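Local coordinates for protein Sqt1 (Chaetomium thermophilum, PDB 4ZOY) that probably captures a nascent ribosomal protein, most likely uL16 (Rpl10), during its translation, acting as a dedicated WD40-repeat chaperone in ribosome biogenesis, at residues Gly271-Val276 with Asp329-Leu334; Val382-Asn387 with Gln462-Glu467; Asp111-Val116 with Glu135-Glu140; Gly47-Ile52 with Asn80-Ile85; Gln181-Tyr186 with Asp218-Ala223. All blocks are in the same frame, centred on the assembly; numbering follows the deposited sequence.

Contact 1: residues Gly271-Val276 with Asp329-Leu334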
# COMPACT_ATOMS: atom_id res chain seq x y z
N GLY A 271 7.50 -17.36 3.09
CA GLY A 271 6.56 -17.47 1.99
C GLY A 271 5.14 -17.80 2.44
O GLY A 271 4.29 -18.11 1.60
N GLN A 272 4.88 -17.73 3.74
CA GLN A 272 3.59 -18.20 4.24
C GLN A 272 2.49 -17.16 4.06
O GLN A 272 2.71 -15.96 4.24
CB GLN A 272 3.68 -18.58 5.70
CG GLN A 272 4.53 -19.83 5.95
CD GLN A 272 4.28 -20.42 7.31
OE1 GLN A 272 3.23 -21.02 7.56
NE2 GLN A 272 5.24 -20.25 8.21
N ILE A 273 1.32 -17.67 3.69
CA ILE A 273 0.11 -16.87 3.58
C ILE A 273 -1.00 -17.59 4.34
O ILE A 273 -1.13 -18.80 4.24
CB ILE A 273 -0.32 -16.68 2.12
CG1 ILE A 273 0.77 -15.98 1.32
CG2 ILE A 273 -1.63 -15.89 2.05
CD1 ILE A 273 0.60 -16.08 -0.16
N LYS A 274 -1.78 -16.84 5.12
CA LYS A 274 -2.95 -17.40 5.79
C LYS A 274 -4.19 -16.66 5.34
O LYS A 274 -4.17 -15.43 5.25
CB LYS A 274 -2.82 -17.31 7.31
CG LYS A 274 -1.60 -18.00 7.91
CD LYS A 274 -1.79 -19.50 7.92
CE LYS A 274 -0.55 -20.21 8.43
NZ LYS A 274 -0.80 -21.69 8.55
N ILE A 275 -5.27 -17.40 5.06
CA ILE A 275 -6.57 -16.83 4.70
C ILE A 275 -7.51 -17.01 5.88
O ILE A 275 -7.73 -18.13 6.34
CB ILE A 275 -7.17 -17.50 3.45
CG1 ILE A 275 -6.14 -17.54 2.31
CG2 ILE A 275 -8.44 -16.77 3.01
CD1 ILE A 275 -5.61 -16.17 1.88
N VAL A 276 -8.08 -15.90 6.37
CA VAL A 276 -8.92 -15.92 7.57
C VAL A 276 -10.27 -15.30 7.27
O VAL A 276 -10.37 -14.29 6.59
CB VAL A 276 -8.25 -15.15 8.73
CG1 VAL A 276 -9.15 -15.13 9.97
CG2 VAL A 276 -6.91 -15.77 9.08
N ASP A 329 10.37 -16.96 0.73
CA ASP A 329 10.82 -15.89 1.60
C ASP A 329 9.64 -14.94 1.84
O ASP A 329 8.57 -15.13 1.25
CB ASP A 329 12.03 -15.17 0.98
CG ASP A 329 12.94 -14.51 2.02
OD1 ASP A 329 12.51 -14.23 3.15
OD2 ASP A 329 14.11 -14.25 1.66
N ASN A 330 9.86 -13.94 2.69
CA ASN A 330 8.83 -13.01 3.14
C ASN A 330 7.83 -12.60 2.06
O ASN A 330 8.21 -12.20 0.96
CB ASN A 330 9.46 -11.74 3.71
CG ASN A 330 10.28 -11.99 4.97
OD1 ASN A 330 10.42 -13.12 5.43
ND2 ASN A 330 10.81 -10.92 5.54
N ILE A 331 6.55 -12.71 2.38
CA ILE A 331 5.52 -12.16 1.52
C ILE A 331 5.37 -10.68 1.87
O ILE A 331 4.82 -10.33 2.91
CB ILE A 331 4.18 -12.88 1.68
CG1 ILE A 331 4.34 -14.38 1.37
CG2 ILE A 331 3.13 -12.21 0.78
CD1 ILE A 331 4.98 -14.68 0.02
N GLU A 332 5.90 -9.82 1.01
CA GLU A 332 5.95 -8.41 1.32
C GLU A 332 4.77 -7.64 0.75
O GLU A 332 4.54 -6.48 1.14
CB GLU A 332 7.26 -7.80 0.80
CG GLU A 332 8.49 -8.25 1.60
CD GLU A 332 8.53 -7.69 3.02
OE1 GLU A 332 7.69 -6.82 3.36
OE2 GLU A 332 9.41 -8.12 3.81
N SER A 333 4.01 -8.26 -0.15
CA SER A 333 2.90 -7.57 -0.77
C SER A 333 1.82 -8.57 -1.19
O SER A 333 2.13 -9.60 -1.79
CB SER A 333 3.39 -6.74 -1.97
OG SER A 333 2.31 -6.05 -2.56
N LEU A 334 0.57 -8.25 -0.87
CA LEU A 334 -0.60 -9.07 -1.15
C LEU A 334 -1.67 -8.20 -1.78
O LEU A 334 -1.91 -7.08 -1.31
CB LEU A 334 -1.19 -9.68 0.14
CG LEU A 334 -0.49 -10.88 0.76
CD1 LEU A 334 -1.02 -11.09 2.19
CD2 LEU A 334 -0.76 -12.09 -0.10

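Contact 2: residues Val382-Asn387 with Gln462-Glu467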
# COMPACT_ATOMS: atom_id res chain seq x y z
N VAL A 382 -4.45 -3.16 -11.64
CA VAL A 382 -5.01 -2.01 -12.35
C VAL A 382 -6.53 -2.03 -12.17
O VAL A 382 -7.19 -3.02 -12.48
CB VAL A 382 -4.66 -2.04 -13.85
CG1 VAL A 382 -5.26 -0.83 -14.56
CG2 VAL A 382 -3.15 -2.09 -14.04
N LYS A 383 -7.07 -0.91 -11.69
CA LYS A 383 -8.50 -0.86 -11.34
C LYS A 383 -9.40 -0.82 -12.56
O LYS A 383 -10.41 -1.52 -12.62
CB LYS A 383 -8.76 0.35 -10.44
CG LYS A 383 -8.09 0.22 -9.09
CD LYS A 383 -8.72 1.12 -8.03
CE LYS A 383 -8.04 2.46 -7.95
NZ LYS A 383 -8.57 3.27 -6.81
N SER A 384 -9.02 -0.00 -13.54
CA SER A 384 -9.86 0.19 -14.72
C SER A 384 -9.01 0.22 -15.97
O SER A 384 -8.79 1.29 -16.53
CB SER A 384 -10.66 1.47 -14.60
OG SER A 384 -11.47 1.47 -13.44
N PRO A 385 -8.51 -0.94 -16.41
CA PRO A 385 -7.64 -0.93 -17.59
C PRO A 385 -8.37 -0.42 -18.82
O PRO A 385 -9.59 -0.59 -18.93
CB PRO A 385 -7.24 -2.40 -17.76
CG PRO A 385 -8.23 -3.17 -16.99
CD PRO A 385 -8.73 -2.30 -15.88
N PRO A 386 -7.64 0.23 -19.74
CA PRO A 386 -8.23 0.75 -20.98
C PRO A 386 -8.99 -0.33 -21.73
O PRO A 386 -10.06 -0.05 -22.26
CB PRO A 386 -7.02 1.23 -21.77
CG PRO A 386 -6.06 1.69 -20.68
CD PRO A 386 -6.24 0.69 -19.55
N ASN A 387 -8.47 -1.55 -21.74
CA ASN A 387 -9.21 -2.66 -22.32
C ASN A 387 -10.09 -3.25 -21.23
O ASN A 387 -9.62 -3.98 -20.36
CB ASN A 387 -8.26 -3.68 -22.92
CG ASN A 387 -7.53 -3.14 -24.16
OD1 ASN A 387 -8.08 -2.32 -24.91
ND2 ASN A 387 -6.30 -3.59 -24.36
N GLN A 462 -0.37 4.34 -9.83
CA GLN A 462 -0.68 4.15 -11.24
C GLN A 462 -2.07 4.65 -11.62
O GLN A 462 -2.57 4.32 -12.69
CB GLN A 462 -0.55 2.67 -11.62
CG GLN A 462 -1.49 1.73 -10.86
CD GLN A 462 -1.30 0.28 -11.24
OE1 GLN A 462 -0.82 -0.05 -12.33
NE2 GLN A 462 -1.67 -0.62 -10.33
N GLY A 463 -2.68 5.43 -10.74
CA GLY A 463 -3.99 6.02 -11.05
C GLY A 463 -5.07 4.97 -11.19
O GLY A 463 -4.89 3.83 -10.80
N GLU A 464 -6.19 5.35 -11.78
CA GLU A 464 -7.29 4.41 -11.98
C GLU A 464 -7.05 3.48 -13.17
O GLU A 464 -7.43 2.31 -13.13
CB GLU A 464 -8.60 5.17 -12.18
CG GLU A 464 -9.13 5.83 -10.92
CD GLU A 464 -9.68 4.83 -9.93
OE1 GLU A 464 -10.12 3.74 -10.37
OE2 GLU A 464 -9.66 5.12 -8.72
N THR A 465 -6.41 3.99 -14.21
CA THR A 465 -6.31 3.24 -15.46
C THR A 465 -5.00 2.53 -15.67
O THR A 465 -4.87 1.75 -16.61
CB THR A 465 -6.52 4.14 -16.68
OG1 THR A 465 -5.47 5.11 -16.72
CG2 THR A 465 -7.88 4.85 -16.61
N GLY A 466 -4.00 2.82 -14.84
CA GLY A 466 -2.69 2.22 -15.02
C GLY A 466 -1.85 2.82 -16.14
O GLY A 466 -0.76 2.33 -16.43
N GLU A 467 -2.35 3.87 -16.78
CA GLU A 467 -1.69 4.40 -17.97
C GLU A 467 -0.48 5.26 -17.66
O GLU A 467 0.43 5.37 -18.48
CB GLU A 467 -2.68 5.19 -18.82
CG GLU A 467 -3.61 4.29 -19.64
CD GLU A 467 -2.86 3.47 -20.68
OE1 GLU A 467 -2.25 4.08 -21.59
OE2 GLU A 467 -2.86 2.23 -20.58
O HOH W 1 -5.16 1.13 -10.96

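Contact 3: residues Asp111-Val116 with Glu135-Glu140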
# COMPACT_ATOMS: atom_id res chain seq x y z
N ASP A 111 10.12 9.80 12.54
CA ASP A 111 10.14 10.60 13.76
C ASP A 111 8.82 10.50 14.51
O ASP A 111 8.66 11.09 15.58
CB ASP A 111 10.46 12.07 13.44
CG ASP A 111 9.55 12.66 12.36
OD1 ASP A 111 8.57 12.01 11.92
OD2 ASP A 111 9.80 13.82 11.95
N GLY A 112 7.87 9.75 13.95
CA GLY A 112 6.57 9.58 14.59
C GLY A 112 5.62 10.74 14.33
O GLY A 112 4.46 10.71 14.77
N ARG A 113 6.09 11.77 13.63
CA ARG A 113 5.24 12.91 13.34
C ARG A 113 4.25 12.61 12.23
O ARG A 113 4.61 12.06 11.18
CB ARG A 113 6.08 14.12 12.94
CG ARG A 113 7.03 14.62 14.01
CD ARG A 113 7.83 15.81 13.50
NE ARG A 113 9.14 15.88 14.13
CZ ARG A 113 9.39 16.55 15.25
NH1 ARG A 113 8.41 17.21 15.85
NH2 ARG A 113 10.61 16.57 15.76
N MET A 114 2.99 12.96 12.48
CA MET A 114 1.97 12.96 11.46
C MET A 114 1.60 14.41 11.15
O MET A 114 1.04 15.10 11.99
CB MET A 114 0.73 12.17 11.91
CG MET A 114 -0.34 12.10 10.85
SD MET A 114 -1.86 11.23 11.34
CE MET A 114 -2.57 12.42 12.50
N ARG A 115 1.95 14.87 9.96
CA ARG A 115 1.67 16.26 9.58
C ARG A 115 0.50 16.31 8.62
O ARG A 115 0.47 15.60 7.62
CB ARG A 115 2.91 16.92 8.98
CG ARG A 115 4.02 17.05 10.00
CD ARG A 115 5.29 17.68 9.43
NE ARG A 115 5.07 19.03 8.91
CZ ARG A 115 5.11 20.13 9.65
NH1 ARG A 115 5.33 20.05 10.95
NH2 ARG A 115 4.92 21.31 9.08
N VAL A 116 -0.46 17.16 8.95
CA VAL A 116 -1.70 17.27 8.20
C VAL A 116 -1.79 18.58 7.43
O VAL A 116 -1.69 19.67 8.01
CB VAL A 116 -2.93 17.15 9.14
CG1 VAL A 116 -4.22 17.34 8.36
CG2 VAL A 116 -2.91 15.81 9.88
N GLU A 135 0.03 18.96 13.56
CA GLU A 135 0.95 17.84 13.71
C GLU A 135 0.57 17.03 14.94
O GLU A 135 0.23 17.59 15.99
CB GLU A 135 2.39 18.34 13.81
CG GLU A 135 3.41 17.26 14.15
CD GLU A 135 4.84 17.76 14.06
OE1 GLU A 135 5.60 17.56 15.04
OE2 GLU A 135 5.21 18.34 13.02
N SER A 136 0.58 15.71 14.79
CA SER A 136 0.32 14.77 15.87
C SER A 136 1.53 13.84 16.02
O SER A 136 2.12 13.42 15.02
CB SER A 136 -0.96 13.97 15.58
OG SER A 136 -1.07 12.82 16.40
N GLN A 137 1.93 13.54 17.25
CA GLN A 137 3.08 12.67 17.47
C GLN A 137 2.84 11.72 18.64
O GLN A 137 3.47 11.83 19.69
CB GLN A 137 4.35 13.49 17.70
CG GLN A 137 5.64 12.68 17.64
CD GLN A 137 6.88 13.53 17.85
OE1 GLN A 137 6.79 14.72 18.18
NE2 GLN A 137 8.05 12.94 17.65
N GLU A 138 1.92 10.78 18.46
CA GLU A 138 1.55 9.84 19.51
C GLU A 138 2.47 8.62 19.59
O GLU A 138 2.45 7.89 20.58
CB GLU A 138 0.11 9.35 19.31
CG GLU A 138 -0.95 10.45 19.26
CD GLU A 138 -1.26 11.05 20.63
OE1 GLU A 138 -0.75 10.54 21.65
OE2 GLU A 138 -2.01 12.04 20.68
N THR A 139 3.26 8.39 18.54
CA THR A 139 4.19 7.26 18.51
C THR A 139 5.58 7.73 18.11
O THR A 139 5.75 8.88 17.72
CB THR A 139 3.73 6.16 17.52
OG1 THR A 139 3.99 6.58 16.17
CG2 THR A 139 2.24 5.86 17.69
N GLU A 140 6.56 6.83 18.18
CA GLU A 140 7.94 7.18 17.83
C GLU A 140 8.27 6.95 16.35
O GLU A 140 9.15 7.60 15.81
CB GLU A 140 8.92 6.38 18.70
CG GLU A 140 8.81 6.70 20.19
CD GLU A 140 9.84 5.97 21.04
OE1 GLU A 140 10.39 4.95 20.59
OE2 GLU A 140 10.10 6.44 22.17
O HOH W 2 2.75 9.03 15.82

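Contact 4: residues Gly47-Ile52 with Asn80-Ile85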
# COMPACT_ATOMS: atom_id res chain seq x y z
N GLY A 47 9.56 15.91 1.79
CA GLY A 47 8.55 15.51 0.85
C GLY A 47 8.31 16.58 -0.20
O GLY A 47 8.67 17.75 -0.00
N TYR A 48 7.70 16.18 -1.30
CA TYR A 48 7.36 17.10 -2.37
C TYR A 48 5.99 16.76 -2.93
O TYR A 48 5.56 15.60 -2.88
CB TYR A 48 8.39 17.04 -3.49
CG TYR A 48 9.76 17.56 -3.11
CD1 TYR A 48 10.03 18.93 -3.14
CD2 TYR A 48 10.77 16.70 -2.73
CE1 TYR A 48 11.28 19.41 -2.80
CE2 TYR A 48 12.03 17.17 -2.38
CZ TYR A 48 12.27 18.53 -2.42
OH TYR A 48 13.52 19.01 -2.08
N VAL A 49 5.30 17.76 -3.47
CA VAL A 49 4.13 17.49 -4.27
C VAL A 49 4.45 17.85 -5.71
O VAL A 49 5.01 18.91 -5.99
CB VAL A 49 2.89 18.28 -3.80
CG1 VAL A 49 1.69 17.91 -4.67
CG2 VAL A 49 2.62 17.99 -2.33
N LEU A 50 4.11 16.94 -6.62
CA LEU A 50 4.42 17.11 -8.03
C LEU A 50 3.14 17.18 -8.84
O LEU A 50 2.11 16.63 -8.44
CB LEU A 50 5.27 15.95 -8.54
CG LEU A 50 6.51 15.61 -7.71
CD1 LEU A 50 7.13 14.32 -8.18
CD2 LEU A 50 7.54 16.74 -7.81
N ASP A 51 3.22 17.85 -9.99
CA ASP A 51 2.15 17.86 -10.98
C ASP A 51 2.68 17.18 -12.24
O ASP A 51 3.43 17.77 -13.02
CB ASP A 51 1.70 19.29 -11.29
CG ASP A 51 0.47 19.34 -12.18
OD1 ASP A 51 0.17 18.33 -12.85
OD2 ASP A 51 -0.20 20.39 -12.21
N ILE A 52 2.26 15.94 -12.45
CA ILE A 52 2.81 15.07 -13.48
C ILE A 52 2.23 15.42 -14.87
O ILE A 52 2.74 14.97 -15.90
CB ILE A 52 2.55 13.57 -13.08
CG1 ILE A 52 3.73 13.03 -12.26
CG2 ILE A 52 2.35 12.64 -14.27
CD1 ILE A 52 3.99 13.75 -10.98
N ASN A 80 9.19 20.03 -11.74
CA ASN A 80 9.37 21.00 -10.67
C ASN A 80 8.24 20.91 -9.65
O ASN A 80 7.07 20.95 -10.02
CB ASN A 80 9.46 22.42 -11.24
CG ASN A 80 10.61 22.57 -12.22
OD1 ASN A 80 11.78 22.49 -11.84
ND2 ASN A 80 10.28 22.78 -13.49
N PRO A 81 8.59 20.79 -8.37
CA PRO A 81 7.55 20.62 -7.34
C PRO A 81 6.62 21.82 -7.22
O PRO A 81 7.03 22.96 -7.45
CB PRO A 81 8.35 20.43 -6.05
CG PRO A 81 9.71 20.05 -6.48
CD PRO A 81 9.94 20.73 -7.79
N ILE A 82 5.38 21.56 -6.84
CA ILE A 82 4.44 22.64 -6.58
C ILE A 82 4.28 22.89 -5.08
O ILE A 82 3.65 23.86 -4.67
CB ILE A 82 3.07 22.37 -7.21
CG1 ILE A 82 2.39 21.18 -6.52
CG2 ILE A 82 3.20 22.13 -8.71
CD1 ILE A 82 1.06 20.84 -7.12
N PHE A 83 4.87 22.02 -4.27
CA PHE A 83 4.83 22.18 -2.82
C PHE A 83 5.96 21.38 -2.18
O PHE A 83 6.38 20.36 -2.72
CB PHE A 83 3.48 21.74 -2.24
CG PHE A 83 3.30 22.09 -0.79
CD1 PHE A 83 3.17 23.42 -0.40
CD2 PHE A 83 3.24 21.10 0.18
CE1 PHE A 83 2.99 23.75 0.94
CE2 PHE A 83 3.06 21.42 1.52
CZ PHE A 83 2.93 22.75 1.90
N GLU A 84 6.44 21.86 -1.04
CA GLU A 84 7.48 21.17 -0.29
C GLU A 84 6.97 20.81 1.09
O GLU A 84 6.35 21.63 1.77
CB GLU A 84 8.74 22.02 -0.18
CG GLU A 84 9.43 22.27 -1.51
CD GLU A 84 10.79 22.92 -1.36
OE1 GLU A 84 11.42 22.75 -0.29
OE2 GLU A 84 11.24 23.58 -2.32
N ILE A 85 7.23 19.57 1.50
CA ILE A 85 6.81 19.11 2.82
C ILE A 85 7.99 19.13 3.77
O ILE A 85 8.88 18.28 3.70
CB ILE A 85 6.22 17.68 2.76
CG1 ILE A 85 5.05 17.64 1.78
CG2 ILE A 85 5.80 17.23 4.15
CD1 ILE A 85 4.59 16.21 1.46
O HOH W 3 5.67 18.80 -10.98

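Contact 5: residues Gln181-Tyr186 with Asp218-Ala223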
# COMPACT_ATOMS: atom_id res chain seq x y z
N GLN A 181 -9.27 14.62 15.37
CA GLN A 181 -9.95 13.60 16.20
C GLN A 181 -9.25 12.27 16.26
O GLN A 181 -8.91 11.69 15.22
CB GLN A 181 -11.37 13.34 15.68
CG GLN A 181 -12.34 14.28 16.10
CD GLN A 181 -13.50 14.31 15.12
OE1 GLN A 181 -13.29 14.46 13.84
NE2 GLN A 181 -14.72 14.17 15.67
N ILE A 182 -9.16 11.72 17.45
CA ILE A 182 -8.77 10.34 17.61
C ILE A 182 -10.00 9.43 17.68
O ILE A 182 -10.76 9.48 18.65
CB ILE A 182 -7.94 10.17 18.85
CG1 ILE A 182 -6.74 11.13 18.81
CG2 ILE A 182 -7.51 8.74 19.00
CD1 ILE A 182 -5.82 10.94 19.98
N VAL A 183 -10.20 8.60 16.66
CA VAL A 183 -11.32 7.65 16.65
C VAL A 183 -10.99 6.41 17.47
O VAL A 183 -11.82 5.93 18.26
CB VAL A 183 -11.66 7.25 15.22
CG1 VAL A 183 -12.83 6.27 15.19
CG2 VAL A 183 -11.97 8.49 14.38
N GLN A 184 -9.79 5.87 17.27
CA GLN A 184 -9.31 4.71 18.01
C GLN A 184 -7.81 4.77 18.23
O GLN A 184 -7.08 5.34 17.42
CB GLN A 184 -9.61 3.40 17.25
CG GLN A 184 -11.05 3.14 16.93
CD GLN A 184 -11.86 2.65 18.11
OE1 GLN A 184 -11.34 2.46 19.21
NE2 GLN A 184 -13.15 2.41 17.88
N SER A 185 -7.37 4.16 19.32
CA SER A 185 -5.95 3.89 19.54
C SER A 185 -5.85 2.50 20.14
O SER A 185 -6.31 2.26 21.27
CB SER A 185 -5.30 4.94 20.45
OG SER A 185 -5.87 4.91 21.75
N TYR A 186 -5.28 1.58 19.38
CA TYR A 186 -5.20 0.18 19.76
C TYR A 186 -3.79 -0.23 20.10
O TYR A 186 -2.84 0.20 19.43
CB TYR A 186 -5.69 -0.72 18.63
CG TYR A 186 -7.10 -0.51 18.17
CD1 TYR A 186 -8.18 -0.89 18.96
CD2 TYR A 186 -7.36 0.02 16.91
CE1 TYR A 186 -9.48 -0.71 18.52
CE2 TYR A 186 -8.64 0.20 16.46
CZ TYR A 186 -9.70 -0.18 17.27
OH TYR A 186 -10.99 -0.01 16.80
N ASP A 218 -12.91 -3.38 15.00
CA ASP A 218 -14.26 -2.84 14.79
C ASP A 218 -14.24 -1.32 14.96
O ASP A 218 -14.67 -0.80 16.00
CB ASP A 218 -15.22 -3.48 15.79
CG ASP A 218 -16.65 -2.99 15.64
OD1 ASP A 218 -17.08 -2.72 14.51
OD2 ASP A 218 -17.35 -2.91 16.68
N VAL A 219 -13.75 -0.62 13.95
CA VAL A 219 -13.33 0.77 14.14
C VAL A 219 -14.49 1.70 14.53
O VAL A 219 -14.31 2.62 15.34
CB VAL A 219 -12.64 1.29 12.87
CG1 VAL A 219 -12.39 2.80 12.95
CG2 VAL A 219 -11.32 0.55 12.67
N PHE A 220 -15.66 1.46 13.96
CA PHE A 220 -16.79 2.36 14.19
C PHE A 220 -17.91 1.75 15.03
O PHE A 220 -19.00 2.30 15.09
CB PHE A 220 -17.33 2.84 12.85
CG PHE A 220 -16.30 3.58 12.03
CD1 PHE A 220 -15.93 4.87 12.35
CD2 PHE A 220 -15.68 2.96 10.96
CE1 PHE A 220 -14.96 5.54 11.61
CE2 PHE A 220 -14.72 3.62 10.21
CZ PHE A 220 -14.35 4.91 10.53
N GLY A 221 -17.63 0.61 15.67
CA GLY A 221 -18.53 0.06 16.67
C GLY A 221 -19.68 -0.76 16.11
O GLY A 221 -20.55 -1.22 16.87
N VAL A 222 -19.72 -0.95 14.79
CA VAL A 222 -20.83 -1.65 14.17
C VAL A 222 -20.85 -3.12 14.58
O VAL A 222 -21.90 -3.67 14.92
CB VAL A 222 -20.79 -1.52 12.65
CG1 VAL A 222 -21.87 -2.39 12.00
CG2 VAL A 222 -20.97 -0.06 12.25
N ALA A 223 -19.69 -3.77 14.54
CA ALA A 223 -19.67 -5.18 14.90
C ALA A 223 -20.05 -5.38 16.37
O ALA A 223 -20.75 -6.34 16.69
CB ALA A 223 -18.32 -5.79 14.62
O HOH W 4 -15.51 0.66 18.70
O HOH W 5 -12.80 -1.34 18.35

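Contact 1: residues Gly271-Val276 with Asp329-Leu334
Ile273 and Ile331 make an apolar contact between neighbouring blades of a WD40 propeller, backed by Leu334 and by a backbone approach at Gly271 and Asp329. Residues 271-276 run into the third strand of one blade, and residues 329-334 into the first strand of the next, so the pieces belong to separate sheets and meet through side chains and one close backbone approach, not strand pairing. The two isoleucine chains cross at about a right angle, Ile273 CG1 standing 3.9 Å from Ile331 CG1. Further along, the tip of Ile273 reaches the next blade again, CD1 lying 4.2 Å from Leu334 CD2. Ile331 also packs on main chain: its CG1 is 3.7 Å from Gly271 C, and its CD1 is 3.8 Å from Gly271 CA. The turn at CG1 explains this, because a chi2 of -53° folds CD1 back over the glycine. Gly271, at positive phi, is where the backbones come closest. Its CA makes a C-H...O contact with Asp329 O at 3.2 Å, and a side chain at its backbone angles would be pressed against the carbonyl oxygen of the preceding residue. Asp329 is itself steadied by its own loop, OD1 accepting from Asn330 N at 2.7 Å on the anti side of the carboxylate. Around the contact, Ile273 and Leu334 also touch Ala345 of strand 342-347, Leu334 reaches Ser254 and Ala256 of strand 252-257, and the carbonyl of Ile331 accepts from the hydroxyl of Ser254, joining the two blades from the inner side as well.

Contact 2: residues Val382-Asn387 with Gln462-Glu467
Lys383 and Glu464 face each other across two loops of a WD40 propeller, each loop linking the first and second strands of its blade, the blades being adjacent. Charge and hydrogen bonding hold the outer part. Lys383 NZ donates to Glu464 OE2 at 2.9 Å in a salt bridge, meeting the carboxylate from above its plane; the glutamate chain is bent at chi2 (-72°), which brings its end over the lysine CE. Beneath this pair, Ser384 N bonds to Glu464 O at 2.8 Å, and a C-H...O contact from Thr465 CA to Ser384 O runs alongside. A water joins the loops once more, accepting from Lys383 N and lying 2.7 Å from Gly463 O.

Van der Waals contact dominates further in, where Val382 spreads its methyls over the other loop. CG1 is 3.3 Å from Thr465 O and CG2 is 3.5 Å from Gln462 OE1, an oxygen that accepts from the Thr396 hydroxyl. Gly466 belongs here too, since a side chain on it would run into Val382 CG1. Trimming Val382 to an alanine would probably open a gap beside Thr465 and Gly466 and leave the Gln462 amide less firmly packed. At the far end Pro386 meets Glu467, whose OE2 accepts from the Ser485 hydroxyl and lies 3.2 Å from Pro386 CG.

Contact 3: residues Asp111-Val116 with Glu135-Glu140
Glu135 lies between Arg113 and Arg115, giving one carboxylate oxygen to each guanidinium group across the antiparallel hairpin of strands 114-120 and 129-136. Its chain is extended, with CG opposite the backbone N (chi1 173°), and this carries the carboxylate along the sheet face it shares with Arg115. Arg113 NH1 reaches OE1 of Glu135 at 2.9 Å on the syn lone pair, in the guanidinium plane. Arg115, its chain bent at chi3, brings NH1 to OE2 of Glu135 at 2.7 Å, nearly in line with the C-O bond. Both guanidinium groups present an edge, yet their planes stand steeply to the carboxylate, at 64° for Arg113 and 74° for Arg115. On the other sheet face Met114 CE rests on Ser136 CB at 3.8 Å, while the backbones of this pair exchange two hydrogen bonds, Met114 N to Ser136 O being 2.7 Å. Past the strand end Gln137 extends its amide so that NE2 meets Asp111 O at 2.8 Å; separately, a water links Gly112 O to Thr139 N. Asp111 forms an Asx turn, OD1 accepting from Arg113 N at 3.0 Å, while OD2 takes a weak bond from Arg113 NE in a salt bridge; it also pairs with His88 and Thr89, as in the histidine-aspartate network of WD40 repeats. Putting a lysine at Glu135 would probably leave both arginines without their shared mate and set like charges against each other. The chemistry thus implies a chain of alternating charges, Asp111-Arg113-Glu135-Arg115, in which each is likely to be steadied by its neighbours across the start of the hairpin pairing.

Contact 4: residues Gly47-Ile52 with Asn80-Ile85
Val49 sits at the tight centre of this pairing, its two methyls dividing the opposing strand between them. CG1 lies 3.8 Å from Ile82 CG1, while CG2 meets Phe83 at CB and, near the plane of the ring, at its edge. The Ile82 chain leans in because CG1 lies between its backbone N and carbonyl carbon (chi1 67°). Both Ile82 and Phe83 face Val49, a classic beta bulge, with Ile82 N bonding to Val49 O at 2.8 Å and Val49 N to Phe83 O at 2.9 Å. At Gly47 the fit is also close: a side chain there would collide with Ile85 CD1, and Ile85 N reaches Gly47 O at 2.8 Å. These are the third and outermost strands of a propeller blade, and in WD40 proteins the outer strand typically opens the next sequence repeat. Exposed Glu84 and Asn80 mark the looser side. On the other sheet face the Tyr48 ring lies beside Pro81, CD1 being 3.5 Å from Pro81 CG, and beside Glu84, whose carboxylate pairs with Lys46; the ring meets Phe11 and His14 edge-to-face. Towards Asn80, in the loop before the outer strand, a water takes over, accepting from Asp51 N and donating to Asn80 O.

Contact 5: residues Gln181-Tyr186 with Asp218-Ala223
Strand 180-186 approaches a type I turn, Asp218 to Gly221, without pairing with it: the nearest CA atoms, of Gln184 and Val219, are 6.8 Å apart, and side chains of the strand bridge the distance. Gln184 does most. Its chain bends at chi2 (-78°) and sends NE2 to Val219 O at 2.8 Å, an almost straight bond (171°) in which the oxygen lies in the amide plane while the donor stands above the carbonyl plane. Val183 adds apolar contact, CG1 lying 4.2 Å from Val219 CG1, the two chains crossing at about a right angle; its CG1 also touches Phe220 CE1. Within the turn, Val219 CG1 sits over the centre of the Phe220 ring. Tyr186 works through water: its OH is 2.7 Å from a water, in line with the ring plane, that also lies beside Asp218 O, and the ring stacks on Tyr217. Beyond the turn Asp218 OD1 accepts from Ala223 N at 2.8 Å, tying the turn to the short, weakly bonded helix after it. An outermost strand set against the turn that follows the third strand of the next blade is an interblade contact of the WD40 beta-propeller.

From the N terminus the contacts follow one another in series, none nested in or crossing another. Contact 4 closes first, pairing the third and outer strands of one blade across a long connection, part of which is not modelled. Contact 3 then closes a short hairpin in the following blade. Contact 5 spans from the outer strand of the next blade to the turn of the one after, and touches contact 3 through Glu138 and Ile182. Contact 1 joins two later blades, and contact 2 the last two of the eight, the final blade also including strand 9-11. Contacts 3 and 4 thus hold blades together internally, while contacts 5, 1 and 2 tie blade to blade round the propeller.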